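Local coordinates for protein dermonecrotic toxin (Pasteurella multocida, PDB 2EBF) that acts as a mitogenic toxin that induces bone resorption and is associated with atrophic rhinitis in pigs, its C-terminal region holding a thiol protease-like catalytic triad, at residues Ala136-Lys139 / Gln140-Ile144. Residues are numbered along the deposited sequence; the frame is centred on the assembly and turned at random.
Sequences ALKK and QILQI. With GLC (alpha-D-glucopyranose), chain C; GLC (alpha-D-glucopyranose), chain B.
Helix 135-143, in the C-terminal region of the toxin, illustrates how one short amphipathic helix can serve a hydrophobic core and a sugar site at once: Leu137 meets Ile141 on one side, while Lys139 reaches Gln143 on another. Leu137 and Ile141 run alongside each other, their CD1 atoms 3.6 Å apart, and helix 151-164 packs against both. Along the backbone, Ile141 N donates to Leu137 O at 3.0 Å and Leu142 N to Lys138 O at 2.9 Å, both nearly straight (N-H...O 165°). The next bond, from Gln143 N to Lys139 O, is weak and strongly bent. Four residues of this helix, Lys138, Lys139, Leu142 and Gln143, belong to a glycan pocket. There Leu142 CB lies 3.7 Å from O6 of the chain C glucose, and Gln143 CG lies 3.6 Å from O2 of the chain B glucose. Lys138 and Leu142 adjoin through apolar atoms, CD1 of the leucine resting 3.7 Å from CG of the lysine. The Lys139 chain runs extended to CE and then turns (chi4 -77°), which brings its ammonium back to the Gln143 amide. The same ammonium forms a salt bridge with Glu556, so two oxygen acceptors hold it. Lys139 NZ approaches Gln143 OE1 to 2.6 Å, tilted 26° from the carbonyl plane.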
# COMPACT_ATOMS: atom_id res chain seq x y z
N ALA A 136 1.34 0.77 22.29
CA ALA A 136 1.01 -0.48 21.62
C ALA A 136 1.55 -0.46 20.20
O ALA A 136 2.03 -1.47 19.70
CB ALA A 136 -0.49 -0.73 21.65
N LEU A 137 1.46 0.70 19.56
CA LEU A 137 2.01 0.90 18.21
C LEU A 137 3.52 0.73 18.19
O LEU A 137 4.06 0.03 17.33
CB LEU A 137 1.64 2.29 17.71
CG LEU A 137 2.14 2.68 16.32
CD1 LEU A 137 1.35 1.94 15.24
CD2 LEU A 137 1.96 4.17 16.17
N LYS A 138 4.19 1.40 19.11
CA LYS A 138 5.64 1.30 19.26
C LYS A 138 6.07 -0.15 19.39
O LYS A 138 6.98 -0.58 18.69
CB LYS A 138 6.10 2.09 20.49
CG LYS A 138 7.60 2.01 20.78
CD LYS A 138 7.91 2.73 22.09
CE LYS A 138 9.37 2.57 22.49
NZ LYS A 138 9.68 3.34 23.74
N LYS A 139 5.41 -0.91 20.27
CA LYS A 139 5.81 -2.30 20.48
C LYS A 139 5.70 -3.10 19.19
O LYS A 139 6.60 -3.89 18.87
CB LYS A 139 4.98 -2.95 21.60
CG LYS A 139 5.56 -4.30 22.08
CD LYS A 139 4.82 -4.85 23.29
CE LYS A 139 5.62 -5.97 23.97
NZ LYS A 139 5.53 -7.25 23.24
N GLN A 140 4.61 -2.91 18.45
CA GLN A 140 4.35 -3.74 17.27
C GLN A 140 5.40 -3.42 16.20
O GLN A 140 6.01 -4.32 15.61
CB GLN A 140 2.94 -3.49 16.75
CG GLN A 140 1.84 -4.20 17.56
CD GLN A 140 2.22 -5.63 17.90
OE1 GLN A 140 2.39 -5.99 19.07
NE2 GLN A 140 2.41 -6.44 16.88
N ILE A 141 5.62 -2.13 16.00
CA ILE A 141 6.52 -1.65 14.95
C ILE A 141 7.99 -1.93 15.23
O ILE A 141 8.72 -2.44 14.36
CB ILE A 141 6.30 -0.16 14.68
CG1 ILE A 141 4.92 0.08 14.05
CG2 ILE A 141 7.42 0.37 13.76
CD1 ILE A 141 4.62 1.56 13.77
N LEU A 142 8.44 -1.62 16.44
CA LEU A 142 9.84 -1.87 16.83
C LEU A 142 10.21 -3.35 17.10
O LEU A 142 11.38 -3.67 17.27
CB LEU A 142 10.25 -0.96 18.00
CG LEU A 142 10.24 0.55 17.74
CD1 LEU A 142 10.80 1.30 18.96
CD2 LEU A 142 11.02 0.92 16.49
N GLN A 143 9.22 -4.24 17.12
CA GLN A 143 9.50 -5.68 17.18
C GLN A 143 9.92 -6.24 15.81
O GLN A 143 10.58 -7.28 15.73
CB GLN A 143 8.32 -6.46 17.78
CG GLN A 143 8.31 -6.43 19.31
CD GLN A 143 7.11 -7.10 19.99
OE1 GLN A 143 7.17 -7.36 21.19
NE2 GLN A 143 6.03 -7.35 19.23
N ILE A 144 9.54 -5.55 14.73
CA ILE A 144 9.97 -5.95 13.38
C ILE A 144 11.50 -5.78 13.26
O ILE A 144 12.02 -4.70 13.53
CB ILE A 144 9.25 -5.14 12.26
CG1 ILE A 144 7.73 -5.22 12.44
CG2 ILE A 144 9.66 -5.64 10.86
CD1 ILE A 144 6.94 -4.19 11.63
C1 GLC C . 13.04 -3.70 21.40
C2 GLC C . 13.24 -3.61 22.91
C3 GLC C . 12.10 -4.29 23.66
C4 GLC C . 10.73 -3.79 23.18
C5 GLC C . 10.61 -3.79 21.65
C6 GLC C . 9.37 -3.04 21.17
O2 GLC C . 14.47 -4.25 23.25
O3 GLC C . 12.24 -4.08 25.07
O4 GLC C . 9.69 -4.60 23.76
O5 GLC C . 11.75 -3.17 21.04
O6 GLC C . 9.49 -1.66 21.53
C1 GLC B . 13.39 -5.30 19.62
C2 GLC B . 13.18 -6.79 19.36
C3 GLC B . 14.23 -7.60 20.13
C4 GLC B . 15.64 -7.14 19.76
C5 GLC B . 15.79 -5.62 19.91
C6 GLC B . 17.10 -5.14 19.31
O1 GLC B . 13.16 -5.07 21.01
O2 GLC B . 11.85 -7.18 19.74
O3 GLC B . 14.11 -9.00 19.89
O4 GLC B . 16.60 -7.82 20.60
O5 GLC B . 14.73 -4.93 19.24
O6 GLC B . 17.09 -5.43 17.91